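Thiaminase-I (Naegleria gruberi, PDB 4HCW) belongs to a thiaminase family whose members share the two-lobed alpha/beta architecture of periplasmic binding proteins. Local coordinates at residues A[65-70]-A[263-268]; A[71-76]-A[335-340]; A[120-125]-A[249-254]. All blocks are in the same frame, centred on the assembly; numbering follows the deposited sequence.

Contact 1. Residues A[65-70]-A[263-268]; sequences VFSTDS and DVLALN
F66 and A266 form a hydrogen-bonded pair of two antiparallel strands, where F66 N donates to A266 O at 2.8 Å and A266 N returns the bond to F66 O at 2.8 Å. T68 and V264 form the next such pair, with V264 N to T68 O at 2.7 Å. The F66 side chain can be traced outward from CB: its chi1 of 53° sets CG between the backbone N and the carbonyl carbon, and the ring leans over the partner strand. CG and CD2 pass above A266 O, which lies off-centre beneath one face, 3.8 Å from CD2. CE2 lies near that oxygen and the N268 backbone N. CE1 reaches A266 CB at 4.0 Å, and CZ at the tip meets that methyl at 4.1 Å. T68 CG2 comes in at the ring edge. Across the sheet, L265 CD2 rests on S67 CB at 3.7 Å. On that side too, the D69 and D263 carboxylates are turned 90° apart, with D69 OD2 4.4 Å from D263 OD1, a close approach of like charges. Main-chain hydrogen bonds hold the strands together, while S67 OG and D69 OD2 are bonded to Q116 and Y54, and D69 OD1 turns to the nearby I71 N.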
loop_
_atom_site.group_PDB
_atom_site.type_symbol
_atom_site.label_atom_id
_atom_site.label_comp_id
_atom_site.label_asym_id
_atom_site.label_seq_id
_atom_site.Cartn_x
_atom_site.Cartn_y
_atom_site.Cartn_z
ATOM N N VAL A 65 -6.153 19.040 -3.112
ATOM C CA VAL A 65 -5.300 17.938 -3.537
ATOM C C VAL A 65 -5.182 16.926 -2.402
ATOM O O VAL A 65 -4.903 17.291 -1.260
ATOM C CB VAL A 65 -3.906 18.436 -3.978
ATOM C CG1 VAL A 65 -3.490 19.646 -3.160
ATOM C CG2 VAL A 65 -2.873 17.320 -3.880
ATOM N N PHE A 66 -5.411 15.656 -2.720
ATOM C CA PHE A 66 -5.461 14.613 -1.703
ATOM C C PHE A 66 -4.706 13.357 -2.127
ATOM O O PHE A 66 -4.550 13.084 -3.318
ATOM C CB PHE A 66 -6.917 14.258 -1.391
ATOM C CG PHE A 66 -7.730 13.916 -2.608
ATOM C CD1 PHE A 66 -7.769 12.618 -3.090
ATOM C CD2 PHE A 66 -8.452 14.895 -3.273
ATOM C CE1 PHE A 66 -8.511 12.303 -4.211
ATOM C CE2 PHE A 66 -9.197 14.585 -4.395
ATOM C CZ PHE A 66 -9.227 13.286 -4.864
ATOM N N SER A 67 -4.242 12.596 -1.141
ATOM C CA SER A 67 -3.609 11.310 -1.398
ATOM C C SER A 67 -4.550 10.186 -0.987
ATOM O O SER A 67 -4.956 10.099 0.172
ATOM C CB SER A 67 -2.287 11.196 -0.640
ATOM O OG SER A 67 -1.645 9.963 -0.919
ATOM N N THR A 68 -4.901 9.331 -1.941
ATOM C CA THR A 68 -5.825 8.236 -1.675
ATOM C C THR A 68 -5.289 6.904 -2.178
ATOM O O THR A 68 -4.490 6.856 -3.113
ATOM C CB THR A 68 -7.196 8.484 -2.327
ATOM O OG1 THR A 68 -8.018 7.321 -2.169
ATOM C CG2 THR A 68 -7.033 8.780 -3.811
ATOM N N ASP A 69 -5.732 5.822 -1.545
ATOM C CA ASP A 69 -5.410 4.484 -2.014
ATOM C C ASP A 69 -6.097 4.281 -3.357
ATOM O O ASP A 69 -7.242 4.692 -3.545
ATOM C CB ASP A 69 -5.891 3.438 -1.005
ATOM C CG ASP A 69 -5.302 2.060 -1.258
ATOM O OD1 ASP A 69 -5.042 1.714 -2.431
ATOM O OD2 ASP A 69 -5.102 1.314 -0.276
ATOM N N SER A 70 -5.395 3.651 -4.293
ATOM C CA SER A 70 -5.941 3.424 -5.627
ATOM C C SER A 70 -7.041 2.362 -5.619
ATOM O O SER A 70 -7.705 2.141 -6.632
ATOM C CB SER A 70 -4.829 3.035 -6.604
ATOM O OG SER A 70 -4.112 1.906 -6.139
ATOM N N ASP A 263 -0.617 4.324 -3.272
ATOM C CA ASP A 263 -1.233 5.571 -2.841
ATOM C C ASP A 263 -1.000 6.632 -3.907
ATOM O O ASP A 263 0.119 6.805 -4.390
ATOM C CB ASP A 263 -0.661 6.020 -1.498
ATOM C CG ASP A 263 -1.009 5.068 -0.372
ATOM O OD1 ASP A 263 -2.140 4.536 -0.373
ATOM O OD2 ASP A 263 -0.154 4.846 0.511
ATOM N N VAL A 264 -2.062 7.340 -4.277
ATOM C CA VAL A 264 -2.001 8.270 -5.398
ATOM C C VAL A 264 -2.409 9.693 -5.018
ATOM O O VAL A 264 -3.471 9.913 -4.435
ATOM C CB VAL A 264 -2.882 7.780 -6.566
ATOM C CG1 VAL A 264 -2.992 8.846 -7.639
ATOM C CG2 VAL A 264 -2.325 6.488 -7.146
ATOM N N LEU A 265 -1.548 10.651 -5.350
ATOM C CA LEU A 265 -1.858 12.066 -5.177
ATOM C C LEU A 265 -2.719 12.559 -6.332
ATOM O O LEU A 265 -2.322 12.475 -7.493
ATOM C CB LEU A 265 -0.572 12.891 -5.105
ATOM C CG LEU A 265 0.203 12.857 -3.787
ATOM C CD1 LEU A 265 1.611 13.393 -3.984
ATOM C CD2 LEU A 265 -0.532 13.659 -2.728
ATOM N N ALA A 266 -3.902 13.071 -6.011
ATOM C CA ALA A 266 -4.813 13.576 -7.030
ATOM C C ALA A 266 -5.367 14.939 -6.635
ATOM O O ALA A 266 -5.380 15.294 -5.457
ATOM C CB ALA A 266 -5.945 12.590 -7.265
ATOM N N LEU A 267 -5.823 15.698 -7.625
ATOM C CA LEU A 267 -6.391 17.016 -7.371
ATOM C C LEU A 267 -7.892 17.038 -7.631
ATOM O O LEU A 267 -8.395 16.303 -8.481
ATOM C CB LEU A 267 -5.696 18.087 -8.219
ATOM C CG LEU A 267 -4.827 17.644 -9.396
ATOM C CD1 LEU A 267 -4.835 18.707 -10.481
ATOM C CD2 LEU A 267 -3.404 17.382 -8.932
ATOM N N ASN A 268 -8.600 17.884 -6.891
ATOM C CA ASN A 268 -10.038 18.032 -7.062
ATOM C C ASN A 268 -10.363 18.574 -8.448
ATOM O O ASN A 268 -9.610 19.372 -9.006
ATOM C CB ASN A 268 -10.613 18.945 -5.978
ATOM C CG ASN A 268 -12.106 18.761 -5.790
ATOM O OD1 ASN A 268 -12.849 18.580 -6.755
ATOM N ND2 ASN A 268 -12.556 18.810 -4.540
#

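Contact 2. Residues A[71-76]-A[335-340]; sequences IFLPYL and VLRCVD
I71 O receives the backbone N of C338 at 2.8 Å, in a bent bond (137° at the hydrogen) whose donor stands 30° out of the carbonyl plane. This ties the turn leading into helix 73-77 to the end of strand 335-338. A second, weak bond follows where Y75 N meets C338 O at 3.2 Å. The same oxygen lies against P74, whose CB is 3.3 Å from C338 O. The I71 side chain crosses the strand, with CG1, anti to the backbone N (chi1 -163°), 3.2 Å from L336 O and also beside C338 SG. That sulfur also meets F72, lying near the ring plane at the edge, 4.0 Å from CE1. One face of the F72 ring is occupied by CG2 of its own neighbour I71, over the ring centre. Farther along, P74 crosses R337 at about a right angle, and its CG lies above one face of the guanidinium, 3.9 Å from R337 NE. The guanidinium is anchored by D178 through a salt bridge from NH1 and by S106 O through NH2. Strand 335-338 runs parallel to strand 176-179 in a small two-stranded sheet. P74 also touches D178 of strand 176-179, where helix 73-77 meets this sheet. F72 packs on N343 and V346 of helix 343-353, and I71 on F159 of helix 158-169.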
loop_
_atom_site.group_PDB
_atom_site.type_symbol
_atom_site.label_atom_id
_atom_site.label_comp_id
_atom_site.label_asym_id
_atom_site.label_seq_id
_atom_site.Cartn_x
_atom_site.Cartn_y
_atom_site.Cartn_z
ATOM N N ILE A 71 -7.233 1.718 -4.472
ATOM C CA ILE A 71 -8.271 0.702 -4.327
ATOM C C ILE A 71 -9.663 1.329 -4.405
ATOM O O ILE A 71 -10.643 0.652 -4.713
ATOM C CB ILE A 71 -8.115 -0.085 -3.000
ATOM C CG1 ILE A 71 -8.911 -1.393 -3.046
ATOM C CG2 ILE A 71 -8.524 0.769 -1.806
ATOM C CD1 ILE A 71 -8.743 -2.248 -1.812
ATOM N N PHE A 72 -9.740 2.628 -4.136
ATOM C CA PHE A 72 -11.008 3.345 -4.184
ATOM C C PHE A 72 -10.998 4.396 -5.286
ATOM O O PHE A 72 -11.895 5.233 -5.362
ATOM C CB PHE A 72 -11.298 4.011 -2.838
ATOM C CG PHE A 72 -11.475 3.039 -1.708
ATOM C CD1 PHE A 72 -12.067 1.805 -1.924
ATOM C CD2 PHE A 72 -11.046 3.358 -0.432
ATOM C CE1 PHE A 72 -12.230 0.909 -0.885
ATOM C CE2 PHE A 72 -11.205 2.466 0.610
ATOM C CZ PHE A 72 -11.799 1.241 0.383
ATOM N N LEU A 73 -9.981 4.344 -6.139
ATOM C CA LEU A 73 -9.827 5.334 -7.204
ATOM C C LEU A 73 -10.961 5.344 -8.243
ATOM O O LEU A 73 -11.521 6.406 -8.513
ATOM C CB LEU A 73 -8.451 5.219 -7.877
ATOM C CG LEU A 73 -8.102 6.330 -8.869
ATOM C CD1 LEU A 73 -8.124 7.687 -8.180
ATOM C CD2 LEU A 73 -6.747 6.072 -9.512
ATOM N N PRO A 74 -11.308 4.176 -8.827
ATOM C CA PRO A 74 -12.394 4.207 -9.817
ATOM C C PRO A 74 -13.728 4.653 -9.221
ATOM O O PRO A 74 -14.488 5.358 -9.886
ATOM C CB PRO A 74 -12.485 2.751 -10.284
ATOM C CG PRO A 74 -11.145 2.177 -9.996
ATOM C CD PRO A 74 -10.717 2.829 -8.721
ATOM N N TYR A 75 -14.007 4.244 -7.986
ATOM C CA TYR A 75 -15.211 4.689 -7.292
ATOM C C TYR A 75 -15.150 6.188 -7.031
ATOM O O TYR A 75 -16.172 6.875 -7.047
ATOM C CB TYR A 75 -15.391 3.931 -5.974
ATOM C CG TYR A 75 -16.341 4.605 -5.004
ATOM C CD1 TYR A 75 -17.717 4.527 -5.179
ATOM C CD2 TYR A 75 -15.858 5.317 -3.912
ATOM C CE1 TYR A 75 -18.586 5.143 -4.295
ATOM C CE2 TYR A 75 -16.719 5.935 -3.023
ATOM C CZ TYR A 75 -18.081 5.845 -3.219
ATOM O OH TYR A 75 -18.939 6.461 -2.332
ATOM N N LEU A 76 -13.944 6.690 -6.793
ATOM C CA LEU A 76 -13.742 8.109 -6.539
ATOM C C LEU A 76 -13.847 8.895 -7.842
ATOM O O LEU A 76 -14.222 10.067 -7.845
ATOM C CB LEU A 76 -12.381 8.338 -5.879
ATOM C CG LEU A 76 -12.210 9.598 -5.031
ATOM C CD1 LEU A 76 -13.314 9.698 -3.990
ATOM C CD2 LEU A 76 -10.845 9.592 -4.364
ATOM N N VAL A 335 -3.232 -5.190 -9.204
ATOM C CA VAL A 335 -3.728 -4.165 -8.289
ATOM C C VAL A 335 -5.246 -4.250 -8.156
ATOM O O VAL A 335 -5.974 -4.046 -9.126
ATOM C CB VAL A 335 -3.348 -2.747 -8.760
ATOM C CG1 VAL A 335 -3.982 -1.700 -7.856
ATOM C CG2 VAL A 335 -1.836 -2.581 -8.795
ATOM N N LEU A 336 -5.716 -4.548 -6.949
ATOM C CA LEU A 336 -7.148 -4.672 -6.698
ATOM C C LEU A 336 -7.796 -3.303 -6.511
ATOM O O LEU A 336 -7.367 -2.515 -5.668
ATOM C CB LEU A 336 -7.396 -5.547 -5.468
ATOM C CG LEU A 336 -8.856 -5.807 -5.094
ATOM C CD1 LEU A 336 -9.591 -6.497 -6.234
ATOM C CD2 LEU A 336 -8.942 -6.631 -3.820
ATOM N N ARG A 337 -8.826 -3.024 -7.304
ATOM C CA ARG A 337 -9.534 -1.749 -7.224
ATOM C C ARG A 337 -11.048 -1.945 -7.216
ATOM O O ARG A 337 -11.550 -2.982 -7.651
ATOM C CB ARG A 337 -9.129 -0.830 -8.380
ATOM C CG ARG A 337 -7.636 -0.559 -8.469
ATOM C CD ARG A 337 -7.333 0.556 -9.457
ATOM N NE ARG A 337 -7.864 0.273 -10.787
ATOM C CZ ARG A 337 -7.718 1.078 -11.834
ATOM N NH1 ARG A 337 -8.234 0.743 -13.008
ATOM N NH2 ARG A 337 -7.054 2.219 -11.708
ATOM N N CYS A 338 -11.770 -0.941 -6.728
ATOM C CA CYS A 338 -13.224 -1.016 -6.621
ATOM C C CYS A 338 -13.905 -0.045 -7.582
ATOM O O CYS A 338 -13.535 1.126 -7.660
ATOM C CB CYS A 338 -13.662 -0.722 -5.188
ATOM S SG CYS A 338 -12.761 -1.660 -3.936
ATOM N N VAL A 339 -14.910 -0.535 -8.300
ATOM C CA VAL A 339 -15.588 0.262 -9.320
ATOM C C VAL A 339 -16.694 1.154 -8.759
ATOM O O VAL A 339 -16.722 2.355 -9.026
ATOM C CB VAL A 339 -16.178 -0.629 -10.432
ATOM C CG1 VAL A 339 -17.012 0.203 -11.394
ATOM C CG2 VAL A 339 -15.070 -1.357 -11.173
ATOM N N ASP A 340 -17.603 0.569 -7.987
ATOM C CA ASP A 340 -18.769 1.308 -7.511
ATOM C C ASP A 340 -19.001 1.211 -6.003
ATOM O O ASP A 340 -20.135 1.330 -5.538
ATOM C CB ASP A 340 -20.028 0.858 -8.261
ATOM C CG ASP A 340 -20.193 -0.652 -8.279
ATOM O OD1 ASP A 340 -19.588 -1.336 -7.428
ATOM O OD2 ASP A 340 -20.936 -1.156 -9.148
#

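Contact 3. Residues A[120-125]-A[249-254]; sequences SNFLLS and VQLIGT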
loop_
_atom_site.group_PDB
_atom_site.type_symbol
_atom_site.label_atom_id
_atom_site.label_comp_id
_atom_site.label_asym_id
_atom_site.label_seq_id
_atom_site.Cartn_x
_atom_site.Cartn_y
_atom_site.Cartn_z
ATOM N N SER A 120 2.722 -3.264 -0.287
ATOM C CA SER A 120 2.368 -4.664 -0.517
ATOM C C SER A 120 2.654 -5.519 0.715
ATOM O O SER A 120 3.415 -5.119 1.595
ATOM C CB SER A 120 3.133 -5.224 -1.719
ATOM O OG SER A 120 2.874 -6.607 -1.890
ATOM N N ASN A 121 2.039 -6.697 0.772
ATOM C CA ASN A 121 2.322 -7.649 1.842
ATOM C C ASN A 121 3.511 -8.534 1.491
ATOM O O ASN A 121 3.344 -9.649 0.996
ATOM C CB ASN A 121 1.095 -8.510 2.150
ATOM C CG ASN A 121 -0.010 -7.732 2.838
ATOM O OD1 ASN A 121 0.066 -7.448 4.034
ATOM N ND2 ASN A 121 -1.051 -7.392 2.086
ATOM N N PHE A 122 4.713 -8.032 1.750
ATOM C CA PHE A 122 5.937 -8.740 1.393
ATOM C C PHE A 122 6.241 -9.881 2.355
ATOM O O PHE A 122 5.678 -9.953 3.446
ATOM C CB PHE A 122 7.122 -7.775 1.364
ATOM C CG PHE A 122 6.940 -6.615 0.432
ATOM C CD1 PHE A 122 7.200 -6.749 -0.920
ATOM C CD2 PHE A 122 6.521 -5.384 0.911
ATOM C CE1 PHE A 122 7.038 -5.680 -1.781
ATOM C CE2 PHE A 122 6.357 -4.312 0.057
ATOM C CZ PHE A 122 6.616 -4.460 -1.292
ATOM N N LEU A 123 7.144 -10.766 1.943
ATOM C CA LEU A 123 7.601 -11.853 2.800
ATOM C C LEU A 123 8.985 -11.551 3.355
ATOM O O LEU A 123 9.975 -11.580 2.625
ATOM C CB LEU A 123 7.636 -13.171 2.028
ATOM C CG LEU A 123 8.126 -14.396 2.805
ATOM C CD1 LEU A 123 7.252 -14.648 4.026
ATOM C CD2 LEU A 123 8.165 -15.621 1.904
ATOM N N LEU A 124 9.050 -11.258 4.648
ATOM C CA LEU A 124 10.327 -11.007 5.303
ATOM C C LEU A 124 10.900 -12.311 5.840
ATOM O O LEU A 124 10.567 -12.740 6.946
ATOM C CB LEU A 124 10.166 -9.992 6.435
ATOM C CG LEU A 124 11.472 -9.497 7.057
ATOM C CD1 LEU A 124 12.296 -8.743 6.024
ATOM C CD2 LEU A 124 11.200 -8.629 8.276
ATOM N N SER A 125 11.762 -12.940 5.050
ATOM C CA SER A 125 12.330 -14.232 5.412
ATOM C C SER A 125 13.704 -14.106 6.066
ATOM O O SER A 125 14.625 -13.516 5.499
ATOM C CB SER A 125 12.409 -15.142 4.183
ATOM O OG SER A 125 13.108 -14.509 3.126
ATOM N N VAL A 249 13.583 -10.108 1.461
ATOM C CA VAL A 249 12.223 -9.639 1.237
ATOM C C VAL A 249 11.851 -9.790 -0.238
ATOM O O VAL A 249 12.627 -9.428 -1.124
ATOM C CB VAL A 249 12.049 -8.171 1.701
ATOM C CG1 VAL A 249 13.140 -7.284 1.115
ATOM C CG2 VAL A 249 10.672 -7.650 1.341
ATOM N N GLN A 250 10.669 -10.342 -0.500
ATOM C CA GLN A 250 10.251 -10.618 -1.872
ATOM C C GLN A 250 8.766 -10.358 -2.104
ATOM O O GLN A 250 7.985 -10.247 -1.159
ATOM C CB GLN A 250 10.574 -12.067 -2.244
ATOM C CG GLN A 250 9.890 -13.096 -1.356
ATOM C CD GLN A 250 10.008 -14.506 -1.897
ATOM O OE1 GLN A 250 10.150 -15.466 -1.137
ATOM N NE2 GLN A 250 9.939 -14.643 -3.217
ATOM N N LEU A 251 8.392 -10.265 -3.376
ATOM C CA LEU A 251 6.995 -10.158 -3.768
ATOM C C LEU A 251 6.361 -11.536 -3.838
ATOM O O LEU A 251 6.706 -12.343 -4.702
ATOM C CB LEU A 251 6.869 -9.492 -5.137
ATOM C CG LEU A 251 6.715 -7.976 -5.193
ATOM C CD1 LEU A 251 6.611 -7.528 -6.641
ATOM C CD2 LEU A 251 5.490 -7.542 -4.404
ATOM N N ILE A 252 5.432 -11.808 -2.930
ATOM C CA ILE A 252 4.700 -13.064 -2.961
ATOM C C ILE A 252 3.199 -12.820 -3.039
ATOM O O ILE A 252 2.633 -12.078 -2.237
ATOM C CB ILE A 252 5.004 -13.940 -1.734
ATOM C CG1 ILE A 252 4.956 -13.101 -0.458
ATOM C CG2 ILE A 252 6.364 -14.602 -1.881
ATOM C CD1 ILE A 252 4.450 -13.858 0.741
ATOM N N GLY A 253 2.560 -13.441 -4.023
ATOM C CA GLY A 253 1.117 -13.402 -4.112
ATOM C C GLY A 253 0.542 -14.391 -3.123
ATOM O O GLY A 253 1.188 -15.384 -2.790
ATOM N N THR A 254 -0.664 -14.119 -2.640
ATOM C CA THR A 254 -1.349 -15.058 -1.762
ATOM C C THR A 254 -1.643 -16.333 -2.548
ATOM O O THR A 254 -1.730 -17.425 -1.985
ATOM C CB THR A 254 -2.642 -14.454 -1.182
ATOM O OG1 THR A 254 -3.372 -15.463 -0.474
ATOM C CG2 THR A 254 -3.510 -13.894 -2.288
#
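F122 CG stands anti to its carbonyl carbon (chi1 -57°), and F122 CB comes within 3.6 Å of V249 CG2, the two side chains crossing obliquely. For I252, chi1 of 46° puts CG1 between the backbone N and the carbonyl carbon, which sends the side chain to L123, where I252 CD1 touches L123 CB at 3.5 Å. The F122 ring and the L251 side chain run side by side in one direction, and F122 CE1 meets L251 CD2 at 3.6 Å. Q250 O comes to the ring edge in its plane, 3.6 Å from F122 CD1, and the same oxygen accepts L123 N in the carbonyl plane at 3.3 Å. That bond is straight (168°) though long. Its return partner, from Q250 N to L123 O, is weak, so the main-chain pairing is loose and the apolar groups supply much of the contact. On the other side of the pairing from F122, the extended Q250 side chain lies beside L123, with OE1 3.6 Å from L123 CD2. S120 CB covers part of one F122 face, while S120 OG is bonded to Y259 O and also meets L251 CD2.

Helix 317-328 backs this region: V249 packs on F318 and L322, L251 on F326, and Q321 OE1 takes the backbone N of V249. V260 of strand 260-267 touches S120 and L251, and short strand 248-250 runs antiparallel along the C-terminal end of strand 110-125.

In the fold
All three contacts are largely buried, with D340 of contact 2 the one exposed residue among those that touch. Contacts 1 and 3 reach one mixed sheet, since 260-267 pairs with both 65-69 and 110-125, yet their centres lie about 25 Å apart on opposite sides of the chain's centre. This is consistent with long strands linking two lobes. Contact 1 is regular, with strong backbone bonds; contact 3 is loosely paired and relies more on apolar packing. Contact 2 joins a helix start to a strand of a different sheet and brings in an arginine, R337. It touches contact 1 directly, through F66 and T68 against L76, helix 73-77 following strand 65-69 directly in the chain.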